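CGAS/DncV-like nucleotidyltransferase in E. coli homolog (Rhodothermus marinus SG0.5JP17-172, PDB 6E0L) synthesizes the second messenger 3',3'-cUAMP from UTP and ATP in a magnesium-dependent reaction, as the signal generator of a CBASS antiphage defence system. Local coordinates at residues D62-L67 and E151-Y156; N93-D98 and V132-R137. One frame throughout, in Å; residues are numbered along the deposited sequence.

Contact 1. Residues D62-L67 and E151-Y156; sequences DVVVQL and EGMTFY. With MG (magnesium ion), chain B; APC (diphosphomethylphosphonic acid adenosyl ester), chain C; 2KH (5'-O-[(S)-hydroxy{[(S)-hydroxy(phosphonooxy)phosphoryl]amino}phosphoryl]uridine), chain D.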
ATOM      1  N   ASP A  62       2.909   8.455  -1.813  1.00 18.52           N
ATOM      2  CA  ASP A  62       1.693   8.136  -1.072  1.00 20.18           C
ATOM      3  C   ASP A  62       1.800   8.644   0.371  1.00 18.28           C
ATOM      4  O   ASP A  62       2.582   8.106   1.167  1.00 16.99           O
ATOM      5  CB  ASP A  62       1.527   6.631  -1.145  1.00 24.58           C
ATOM      6  CG  ASP A  62       1.448   6.148  -2.597  1.00 27.50           C
ATOM      7  OD1 ASP A  62       0.636   6.682  -3.382  1.00 29.77           O
ATOM      8  OD2 ASP A  62       2.243   5.253  -2.966  1.00 30.06           O
ATOM      9  N   VAL A  63       1.057   9.694   0.712  1.00 16.87           N
ATOM     10  CA  VAL A  63       1.157  10.313   2.031  1.00 15.61           C
ATOM     11  C   VAL A  63      -0.141  10.081   2.798  1.00 15.58           C
ATOM     12  O   VAL A  63      -1.241  10.251   2.252  1.00 15.63           O
ATOM     13  CB  VAL A  63       1.477  11.818   1.921  1.00 15.34           C
ATOM     14  CG1 VAL A  63       1.609  12.449   3.305  1.00 14.88           C
ATOM     15  CG2 VAL A  63       2.730  12.025   1.113  1.00 14.48           C
ATOM     16  N   VAL A  64      -0.017   9.753   4.082  1.00 15.78           N
ATOM     17  CA  VAL A  64      -1.173   9.574   4.954  1.00 14.62           C
ATOM     18  C   VAL A  64      -1.200  10.716   5.958  1.00 15.62           C
ATOM     19  O   VAL A  64      -0.200  10.974   6.640  1.00 14.73           O
ATOM     20  CB  VAL A  64      -1.134   8.225   5.685  1.00 16.11           C
ATOM     21  CG1 VAL A  64      -2.406   8.057   6.527  1.00 16.26           C
ATOM     22  CG2 VAL A  64      -0.981   7.062   4.695  1.00 15.21           C
ATOM     23  N   VAL A  65      -2.339  11.404   6.039  1.00 15.22           N
ATOM     24  CA  VAL A  65      -2.573  12.467   7.005  1.00 14.64           C
ATOM     25  C   VAL A  65      -3.681  11.965   7.928  1.00 15.28           C
ATOM     26  O   VAL A  65      -4.846  11.887   7.527  1.00 14.98           O
ATOM     27  CB  VAL A  65      -2.946  13.791   6.321  1.00 13.97           C
ATOM     28  CG1 VAL A  65      -3.342  14.842   7.369  1.00 14.72           C
ATOM     29  CG2 VAL A  65      -1.775  14.322   5.500  1.00 13.55           C
ATOM     30  N   GLN A  66      -3.334  11.599   9.152  1.00 15.25           N
ATOM     31  CA  GLN A  66      -4.225  10.812   9.990  1.00 15.38           C
ATOM     32  C   GLN A  66      -4.539  11.583  11.262  1.00 15.40           C
ATOM     33  O   GLN A  66      -3.633  11.927  12.025  1.00 15.83           O
ATOM     34  CB  GLN A  66      -3.590   9.474  10.355  1.00 15.10           C
ATOM     35  CG  GLN A  66      -4.419   8.664  11.342  1.00 15.40           C
ATOM     36  CD  GLN A  66      -3.883   7.271  11.536  1.00 15.41           C
ATOM     37  OE1 GLN A  66      -3.454   6.610  10.590  1.00 15.49           O
ATOM     38  NE2 GLN A  66      -3.914   6.808  12.772  1.00 15.98           N
ATOM     39  N   LEU A  67      -5.822  11.812  11.512  1.00 15.76           N
ATOM     40  CA  LEU A  67      -6.244  12.461  12.744  1.00 16.20           C
ATOM     41  C   LEU A  67      -6.349  11.426  13.852  1.00 17.02           C
ATOM     42  O   LEU A  67      -6.959  10.369  13.663  1.00 16.52           O
ATOM     43  CB  LEU A  67      -7.583  13.166  12.547  1.00 16.22           C
ATOM     44  CG  LEU A  67      -8.072  13.962  13.764  1.00 15.84           C
ATOM     45  CD1 LEU A  67      -7.160  15.129  13.992  1.00 16.20           C
ATOM     46  CD2 LEU A  67      -9.496  14.446  13.583  1.00 15.98           C
ATOM     47  N   GLU A 151      -5.429  -0.945  15.450  1.00 22.43           N
ATOM     48  CA  GLU A 151      -5.534   0.407  14.934  1.00 24.11           C
ATOM     49  C   GLU A 151      -5.325   0.429  13.431  1.00 20.16           C
ATOM     50  O   GLU A 151      -4.314  -0.071  12.920  1.00 18.15           O
ATOM     51  CB  GLU A 151      -4.495   1.328  15.579  1.00 29.64           C
ATOM     52  CG  GLU A 151      -4.706   2.778  15.213  1.00 34.12           C
ATOM     53  CD  GLU A 151      -3.517   3.665  15.546  1.00 39.59           C
ATOM     54  OE1 GLU A 151      -3.130   3.717  16.730  1.00 45.34           O
ATOM     55  OE2 GLU A 151      -2.963   4.296  14.614  1.00 39.05           O
ATOM     56  N   GLY A 152      -6.258   1.053  12.740  1.00 17.89           N
ATOM     57  CA  GLY A 152      -6.105   1.393  11.346  1.00 16.27           C
ATOM     58  C   GLY A 152      -6.495   2.836  11.151  1.00 15.03           C
ATOM     59  O   GLY A 152      -6.436   3.651  12.074  1.00 14.34           O
ATOM     60  N   MET A 153      -6.988   3.123   9.957  1.00 15.00           N
ATOM     61  CA  MET A 153      -7.531   4.433   9.658  1.00 15.28           C
ATOM     62  C   MET A 153      -8.672   4.250   8.679  1.00 15.20           C
ATOM     63  O   MET A 153      -8.854   3.179   8.099  1.00 15.57           O
ATOM     64  CB  MET A 153      -6.478   5.381   9.075  1.00 15.26           C
ATOM     65  CG  MET A 153      -5.673   4.854   7.858  1.00 15.34           C
ATOM     66  SD  MET A 153      -6.610   4.894   6.293  1.00 17.07           S
ATOM     67  CE  MET A 153      -5.288   5.204   5.110  1.00 16.07           C
ATOM     68  N   THR A 154      -9.463   5.302   8.517  1.00 14.67           N
ATOM     69  CA  THR A 154     -10.617   5.202   7.643  1.00 14.77           C
ATOM     70  C   THR A 154     -10.878   6.540   6.979  1.00 15.74           C
ATOM     71  O   THR A 154     -10.565   7.597   7.526  1.00 15.69           O
ATOM     72  CB  THR A 154     -11.878   4.710   8.400  1.00 13.98           C
ATOM     73  OG1 THR A 154     -12.910   4.430   7.447  1.00 12.95           O
ATOM     74  CG2 THR A 154     -12.383   5.715   9.418  1.00 13.80           C
ATOM     75  N   PHE A 155     -11.487   6.487   5.801  1.00 17.06           N
ATOM     76  CA  PHE A 155     -11.819   7.713   5.104  1.00 18.01           C
ATOM     77  C   PHE A 155     -13.070   7.449   4.294  1.00 19.28           C
ATOM     78  O   PHE A 155     -13.370   6.311   3.921  1.00 19.95           O
ATOM     79  CB  PHE A 155     -10.687   8.223   4.177  1.00 17.18           C
ATOM     80  CG  PHE A 155     -10.175   7.203   3.195  1.00 16.53           C
ATOM     81  CD1 PHE A 155      -9.177   6.304   3.535  1.00 16.95           C
ATOM     82  CD2 PHE A 155     -10.674   7.178   1.906  1.00 16.84           C
ATOM     83  CE1 PHE A 155      -8.710   5.378   2.609  1.00 16.86           C
ATOM     84  CE2 PHE A 155     -10.213   6.246   0.970  1.00 16.99           C
ATOM     85  CZ  PHE A 155      -9.240   5.358   1.322  1.00 16.89           C
ATOM     86  N   TYR A 156     -13.755   8.526   3.961  1.00 19.78           N
ATOM     87  CA  TYR A 156     -14.991   8.447   3.203  1.00 20.34           C
ATOM     88  C   TYR A 156     -14.694   8.701   1.734  1.00 21.27           C
ATOM     89  O   TYR A 156     -13.789   9.465   1.395  1.00 21.65           O
ATOM     90  CB  TYR A 156     -16.001   9.467   3.750  1.00 20.57           C
ATOM     91  CG  TYR A 156     -17.411   9.357   3.210  1.00 19.62           C
ATOM     92  CD1 TYR A 156     -18.194   8.245   3.462  1.00 19.69           C
ATOM     93  CD2 TYR A 156     -17.961  10.393   2.469  1.00 19.64           C
ATOM     94  CE1 TYR A 156     -19.492   8.152   2.965  1.00 18.94           C
ATOM     95  CE2 TYR A 156     -19.248  10.317   1.975  1.00 19.65           C
ATOM     96  CZ  TYR A 156     -20.005   9.196   2.222  1.00 19.21           C
ATOM     97  OH  TYR A 156     -21.277   9.129   1.733  1.00 19.36           O
TER
HETATM   98 MG    MG B 301       2.617   4.266  -4.761  1.00 20.94          MG
HETATM   99  PG  APC C 302       3.891   1.843  -6.792  1.00 22.81           P
HETATM  100  O1G APC C 302       5.376   1.832  -6.581  1.00 23.88           O
HETATM  101  O2G APC C 302       3.512   1.355  -8.176  1.00 22.92           O
HETATM  102  O3G APC C 302       3.330   3.215  -6.544  1.00 23.63           O
HETATM  103  PB  APC C 302       2.607   1.151  -4.260  1.00 23.61           P
HETATM  104  O1B APC C 302       2.924   2.595  -3.936  1.00 24.34           O
HETATM  105  O2B APC C 302       3.282   0.247  -3.258  1.00 24.48           O
HETATM  106  O3B APC C 302       3.267   0.791  -5.709  1.00 23.61           O
HETATM  107  PA  APC C 302      -0.188   2.338  -4.707  1.00 26.92           P
HETATM  108  O1A APC C 302       0.702   3.497  -5.086  1.00 26.08           O
HETATM  109  O2A APC C 302      -1.256   2.109  -5.759  1.00 29.08           O
HETATM  110  C3A APC C 302       0.798   0.807  -4.372  1.00 26.79           C
HETATM  111  O5' APC C 302      -0.951   2.714  -3.294  1.00 31.01           O
HETATM  112  C5' APC C 302      -0.108   3.118  -2.254  1.00 31.09           C
HETATM  113  C4' APC C 302      -0.682   2.653  -0.894  1.00 29.73           C
HETATM  114  O4' APC C 302      -1.967   2.925  -0.831  1.00 29.63           O
HETATM  115  C3' APC C 302      -0.577   1.117  -0.737  1.00 30.27           C
HETATM  116  O3' APC C 302       0.662   0.694  -0.302  1.00 31.03           O
HETATM  117  C2' APC C 302      -1.665   0.901   0.346  1.00 29.84           C
HETATM  118  O2' APC C 302      -1.050   1.269   1.675  1.00 29.31           O
HETATM  119  C1' APC C 302      -2.645   1.712  -0.006  1.00 28.94           C
HETATM  120  N9  APC C 302      -3.475   1.047  -0.966  1.00 28.08           N
HETATM  121  C8  APC C 302      -3.512   1.133  -2.302  1.00 27.54           C
HETATM  122  N7  APC C 302      -4.442   0.296  -2.754  1.00 27.63           N
HETATM  123  C5  APC C 302      -5.001  -0.302  -1.686  1.00 28.80           C
HETATM  124  C6  APC C 302      -6.000  -1.238  -1.603  1.00 26.89           C
HETATM  125  N6  APC C 302      -6.796  -1.907  -2.612  1.00 27.70           N
HETATM  126  N1  APC C 302      -6.383  -1.688  -0.423  1.00 27.11           N
HETATM  127  C2  APC C 302      -5.778  -1.228   0.705  1.00 26.76           C
HETATM  128  N3  APC C 302      -4.784  -0.305   0.633  1.00 26.91           N
HETATM  129  C4  APC C 302      -4.399   0.155  -0.576  1.00 26.44           C
HETATM  130  PA  2KH D 303      -6.966   4.417  -6.851  1.00 67.01           P
HETATM  131  O1A 2KH D 303      -6.131   4.803  -8.066  1.00 68.43           O
HETATM  132  O2A 2KH D 303      -6.975   2.914  -6.694  1.00 67.40           O
HETATM  133  N3A 2KH D 303      -8.568   4.968  -7.005  1.00 70.50           N
HETATM  134  O5' 2KH D 303      -6.332   5.093  -5.478  1.00 59.79           O
HETATM  135  PB  2KH D 303      -8.934   6.248  -8.071  1.00 74.89           P
HETATM  136  O1B 2KH D 303     -10.273   5.976  -8.728  1.00 74.94           O
HETATM  137  O2B 2KH D 303      -7.844   6.385  -9.126  1.00 74.93           O
HETATM  138  O3B 2KH D 303      -9.046   7.642  -7.178  1.00 74.39           O
HETATM  139  PG  2KH D 303      -8.064   8.978  -7.276  1.00 74.18           P
HETATM  140  O1G 2KH D 303      -8.754  10.063  -8.088  1.00 73.67           O
HETATM  141  O2G 2KH D 303      -6.770   8.574  -7.956  1.00 71.67           O
HETATM  142  O3G 2KH D 303      -7.797   9.474  -5.862  1.00 74.63           O
HETATM  143  C5' 2KH D 303      -5.814   6.403  -5.521  1.00 52.52           C
HETATM  144  C4' 2KH D 303      -4.921   6.619  -4.296  1.00 45.07           C
HETATM  145  O4' 2KH D 303      -5.642   6.432  -3.210  1.00 41.21           O
HETATM  146  C1' 2KH D 303      -4.704   5.725  -2.116  1.00 37.76           C
HETATM  147  C2' 2KH D 303      -3.537   5.387  -2.739  1.00 40.02           C
HETATM  148  O2' 2KH D 303      -2.431   6.317  -2.348  1.00 39.44           O
HETATM  149  C3' 2KH D 303      -3.817   5.502  -4.233  1.00 41.87           C
HETATM  150  O3' 2KH D 303      -2.721   5.885  -4.924  1.00 41.49           O
HETATM  151  N1  2KH D 303      -5.437   4.631  -1.567  1.00 33.12           N
HETATM  152  C6  2KH D 303      -6.343   3.877  -2.421  1.00 31.20           C
HETATM  153  C2  2KH D 303      -5.326   4.253  -0.127  1.00 31.05           C
HETATM  154  O2  2KH D 303      -4.601   4.845   0.602  1.00 30.93           O
HETATM  155  N3  2KH D 303      -6.119   3.109   0.420  1.00 29.94           N
HETATM  156  C4  2KH D 303      -7.026   2.352  -0.435  1.00 29.37           C
HETATM  157  O4  2KH D 303      -7.660   1.446  -0.003  1.00 29.16           O
HETATM  158  C5  2KH D 303      -7.141   2.731  -1.875  1.00 29.75           C
HETATM  159  O   HOH W   1       2.294   5.973  -5.940  1.00 23.70           O
HETATM  160  O   HOH W   2       4.644   5.104  -4.304  1.00 24.03           O
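A side-chain contact between Q66 and M153 joins two strands of the curled nucleotidyltransferase sheet that do not pair directly with each other, 62-67 and 151-156, which cross at 100° with their axes 8.3 Å apart. Q66 reaches across fully extended, CG anti to the backbone N (chi1 174°), and lays its amide oxygen OE1 against M153 CB at 3.6 Å. Its NE2 donates to E151 OE2 over 3.3 Å, with the acceptor in the amide plane but the amide arriving from above the carboxylate plane; the two planes stand 75° apart. Both ends of the amide are held further, OE1 by the Y44 hydroxyl and NE2 by N68, which fixes its rotation, while E151 OE2 is also salt-bridged to K169. M153 bends back toward the start of strand 62-67, so that its CE meets V64 CG1 at 4.3 Å. That end of the strand lies in the nucleotide- and metal-binding site: D62 OD2 binds the magnesium ion at 2.1 Å, joined by three oxygens of the ATP analogue, one from each phosphate, and two waters. F155 CZ lies 4.0 Å from N3 of the UTP analogue, at the edge of the phenyl ring. Strand 127-138 pairs with both strands and sets C133 against V64 and M153; strand 42-46 flanks 62-67, and strand 162-166 flanks 151-156.

Contact 2. Residues N93-D98 and V132-R137; sequences NDFYSD and VCIQYR
Helix-on-sheet packing in the nucleotidyltransferase core joins helix 92-107 to strand 127-138, the strand that carries the magnesium ligand D129 near its start. The helical segment 93-98 runs at 135° to strand segment 132-137, with 8.4 Å between axes, and their nearest CA atoms are those of Y96 and V132. V132 is the centre of the contact: its CG1 is shared between F95 and Y96, while CB and CG2 face Y96 CD2. CG1, anti to the backbone N (chi1 176°), points at the helix and meets F95 CD2 at 3.5 Å, its side chain crossing that of F95 obliquely. The same methyl lies 3.7 Å from Y96 CA, so it rests close to the helix backbone itself. Y96 approaches V132 at about a right angle, its CD2 coming to 3.7 Å from V132 CB. The CD2 and CE2 side of the F95 ring also meets the next two strand residues. Its CE2 comes within 3.3 Å of the C133 carbonyl oxygen, and CD2 lies 3.9 Å from I134 CD1. The I134 side chain leaves its backbone obliquely to the helix, but its bent chain brings CD1 back to the phenyl ring. Apart from the C133 carbonyl oxygen, the contact is apolar. W92, at the start of the helix, adds a polar tie by donating NE1 to V132 O, and its ring meets that of Y96. On the sheet, F95 continues onto V65 and L67 of strand 61-68, whereas Y96 and V132 both reach L119 of strand 119-122.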
ATOM      1  N   ASN A  93     -15.267  14.977   7.438  1.00 18.98           N
ATOM      2  CA  ASN A  93     -15.458  16.070   6.486  1.00 21.12           C
ATOM      3  C   ASN A  93     -14.784  17.373   6.954  1.00 20.32           C
ATOM      4  O   ASN A  93     -14.120  18.057   6.165  1.00 18.27           O
ATOM      5  CB  ASN A  93     -16.947  16.271   6.243  1.00 24.26           C
ATOM      6  CG  ASN A  93     -17.214  17.318   5.220  1.00 26.80           C
ATOM      7  OD1 ASN A  93     -16.633  17.284   4.136  1.00 29.58           O
ATOM      8  ND2 ASN A  93     -18.091  18.263   5.542  1.00 27.20           N
ATOM      9  N   ASP A  94     -14.967  17.750   8.232  1.00 20.83           N
ATOM     10  CA  ASP A  94     -14.282  18.934   8.758  1.00 21.99           C
ATOM     11  C   ASP A  94     -12.772  18.788   8.646  1.00 20.99           C
ATOM     12  O   ASP A  94     -12.081  19.719   8.224  1.00 20.82           O
ATOM     13  CB  ASP A  94     -14.672  19.219  10.208  1.00 24.08           C
ATOM     14  CG  ASP A  94     -16.107  19.674  10.336  1.00 25.55           C
ATOM     15  OD1 ASP A  94     -16.567  20.381   9.413  1.00 25.88           O
ATOM     16  OD2 ASP A  94     -16.745  19.425  11.390  1.00 26.72           O
ATOM     17  N   PHE A  95     -12.241  17.635   9.060  1.00 21.14           N
ATOM     18  CA  PHE A  95     -10.801  17.415   9.030  1.00 20.72           C
ATOM     19  C   PHE A  95     -10.291  17.538   7.602  1.00 20.50           C
ATOM     20  O   PHE A  95      -9.243  18.149   7.354  1.00 21.25           O
ATOM     21  CB  PHE A  95     -10.486  16.050   9.628  1.00 20.96           C
ATOM     22  CG  PHE A  95      -9.042  15.685   9.580  1.00 20.77           C
ATOM     23  CD1 PHE A  95      -8.098  16.512  10.147  1.00 19.96           C
ATOM     24  CD2 PHE A  95      -8.633  14.494   9.017  1.00 21.07           C
ATOM     25  CE1 PHE A  95      -6.755  16.169  10.119  1.00 20.09           C
ATOM     26  CE2 PHE A  95      -7.306  14.146   8.992  1.00 20.55           C
ATOM     27  CZ  PHE A  95      -6.365  14.990   9.542  1.00 19.78           C
ATOM     28  N   TYR A  96     -10.992  16.905   6.656  1.00 20.47           N
ATOM     29  CA  TYR A  96     -10.633  17.017   5.245  1.00 20.68           C
ATOM     30  C   TYR A  96     -10.573  18.466   4.811  1.00 20.09           C
ATOM     31  O   TYR A  96      -9.636  18.883   4.131  1.00 18.72           O
ATOM     32  CB  TYR A  96     -11.662  16.290   4.385  1.00 21.81           C
ATOM     33  CG  TYR A  96     -11.282  16.068   2.930  1.00 23.13           C
ATOM     34  CD1 TYR A  96     -11.507  17.069   1.992  1.00 24.10           C
ATOM     35  CD2 TYR A  96     -10.748  14.867   2.487  1.00 22.92           C
ATOM     36  CE1 TYR A  96     -11.195  16.889   0.653  1.00 24.38           C
ATOM     37  CE2 TYR A  96     -10.428  14.675   1.144  1.00 23.22           C
ATOM     38  CZ  TYR A  96     -10.655  15.696   0.235  1.00 24.45           C
ATOM     39  OH  TYR A  96     -10.352  15.519  -1.094  1.00 28.46           O
ATOM     40  N   SER A  97     -11.574  19.248   5.205  1.00 21.02           N
ATOM     41  CA  SER A  97     -11.584  20.652   4.834  1.00 22.85           C
ATOM     42  C   SER A  97     -10.405  21.404   5.454  1.00 21.61           C
ATOM     43  O   SER A  97      -9.832  22.301   4.825  1.00 20.54           O
ATOM     44  CB  SER A  97     -12.917  21.269   5.239  1.00 25.21           C
ATOM     45  OG  SER A  97     -12.937  22.666   4.981  1.00 28.69           O
ATOM     46  N   ASP A  98     -10.022  21.047   6.683  1.00 20.44           N
ATOM     47  CA  ASP A  98      -8.860  21.675   7.298  1.00 19.78           C
ATOM     48  C   ASP A  98      -7.569  21.274   6.586  1.00 18.52           C
ATOM     49  O   ASP A  98      -6.702  22.120   6.345  1.00 17.69           O
ATOM     50  CB  ASP A  98      -8.784  21.319   8.783  1.00 19.81           C
ATOM     51  CG  ASP A  98      -9.749  22.162   9.640  1.00 20.85           C
ATOM     52  OD1 ASP A  98      -9.942  23.357   9.342  1.00 21.52           O
ATOM     53  OD2 ASP A  98     -10.264  21.644  10.647  1.00 19.78           O
ATOM     54  N   VAL A 132      -6.530  11.521   3.427  1.00 18.08           N
ATOM     55  CA  VAL A 132      -7.023  12.179   4.631  1.00 16.54           C
ATOM     56  C   VAL A 132      -7.896  11.169   5.359  1.00 16.02           C
ATOM     57  O   VAL A 132      -8.911  10.708   4.829  1.00 16.40           O
ATOM     58  CB  VAL A 132      -7.821  13.446   4.282  1.00 17.46           C
ATOM     59  CG1 VAL A 132      -8.416  14.077   5.538  1.00 16.67           C
ATOM     60  CG2 VAL A 132      -6.948  14.449   3.532  1.00 17.33           C
ATOM     61  N   CYS A 133      -7.541  10.850   6.591  1.00 16.38           N
ATOM     62  CA  CYS A 133      -8.206   9.730   7.222  1.00 16.44           C
ATOM     63  C   CYS A 133      -8.295  10.001   8.705  1.00 16.91           C
ATOM     64  O   CYS A 133      -7.570  10.840   9.247  1.00 16.04           O
ATOM     65  CB  CYS A 133      -7.478   8.406   6.943  1.00 15.65           C
ATOM     66  SG  CYS A 133      -5.747   8.372   7.492  1.00 16.04           S
ATOM     67  N   ILE A 134      -9.130   9.209   9.369  1.00 17.16           N
ATOM     68  CA  ILE A 134      -9.283   9.276  10.812  1.00 19.28           C
ATOM     69  C   ILE A 134      -8.846   7.940  11.383  1.00 17.38           C
ATOM     70  O   ILE A 134      -9.081   6.895  10.772  1.00 16.09           O
ATOM     71  CB  ILE A 134     -10.774   9.522  11.163  1.00 22.17           C
ATOM     72  CG1 ILE A 134     -11.279  10.883  10.661  1.00 24.56           C
ATOM     73  CG2 ILE A 134     -11.012   9.458  12.662  1.00 23.41           C
ATOM     74  CD1 ILE A 134     -10.655  12.044  11.287  1.00 27.47           C
ATOM     75  N   GLN A 135      -8.226   7.973  12.559  1.00 17.51           N
ATOM     76  CA  GLN A 135      -7.865   6.737  13.233  1.00 18.76           C
ATOM     77  C   GLN A 135      -9.085   5.826  13.312  1.00 17.90           C
ATOM     78  O   GLN A 135     -10.199   6.291  13.556  1.00 18.15           O
ATOM     79  CB  GLN A 135      -7.361   7.036  14.645  1.00 21.13           C
ATOM     80  CG  GLN A 135      -6.927   5.807  15.406  1.00 23.38           C
ATOM     81  CD  GLN A 135      -6.558   6.131  16.830  1.00 25.92           C
ATOM     82  OE1 GLN A 135      -7.141   5.595  17.771  1.00 27.14           O
ATOM     83  NE2 GLN A 135      -5.590   7.018  16.999  1.00 28.09           N
ATOM     84  N   TYR A 136      -8.882   4.546  13.025  1.00 18.43           N
ATOM     85  CA  TYR A 136      -9.906   3.510  13.133  1.00 17.94           C
ATOM     86  C   TYR A 136      -9.481   2.456  14.144  1.00 18.79           C
ATOM     87  O   TYR A 136      -8.344   1.976  14.104  1.00 18.55           O
ATOM     88  CB  TYR A 136     -10.225   2.867  11.771  1.00 17.62           C
ATOM     89  CG  TYR A 136     -11.312   1.809  11.873  1.00 17.99           C
ATOM     90  CD1 TYR A 136     -12.661   2.140  11.837  1.00 17.92           C
ATOM     91  CD2 TYR A 136     -10.979   0.462  11.952  1.00 18.95           C
ATOM     92  CE1 TYR A 136     -13.633   1.164  11.942  1.00 18.17           C
ATOM     93  CE2 TYR A 136     -11.942  -0.510  12.047  1.00 19.36           C
ATOM     94  CZ  TYR A 136     -13.269  -0.157  12.032  1.00 19.04           C
ATOM     95  OH  TYR A 136     -14.242  -1.125  12.130  1.00 19.23           O
ATOM     96  N   ARG A 137     -10.385   2.113  15.064  1.00 18.92           N
ATOM     97  CA  ARG A 137     -10.127   1.080  16.057  1.00 19.12           C
ATOM     98  C   ARG A 137     -11.034  -0.101  15.771  1.00 18.89           C
ATOM     99  O   ARG A 137     -12.261   0.020  15.858  1.00 18.39           O
ATOM    100  CB  ARG A 137     -10.368   1.590  17.469  1.00 19.67           C
ATOM    101  CG  ARG A 137      -9.422   2.687  17.865  1.00 19.76           C
ATOM    102  CD  ARG A 137      -9.590   3.018  19.296  1.00 19.73           C
ATOM    103  NE  ARG A 137      -8.767   4.154  19.671  1.00 20.42           N
ATOM    104  CZ  ARG A 137      -8.714   4.629  20.903  1.00 22.11           C
ATOM    105  NH1 ARG A 137      -9.441   4.048  21.853  1.00 23.31           N
ATOM    106  NH2 ARG A 137      -7.951   5.673  21.178  1.00 21.42           N
TER

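Overall arrangement
After two N-terminal helices and strand 42-46 the chain forms strand 61-68, later helix 92-107, then strands 119-122, 127-138 and 150-157. Contact 2 closes a loop of 33 residues between 93-98 and 132-137, and this lies wholly inside the 83-residue loop that contact 1 closes between 62-67 and 151-156. The two are nested, their centres about 7 Å apart. Strand 127-138 links them, running parallel to 61-68 and antiparallel to 150-157: G152 N lies 2.7 Å from Y136 O and T154 N 2.8 Å from I134 O, both probable hydrogen bonds. Together they tie a packed helix, the curled sheet and the nucleotide site.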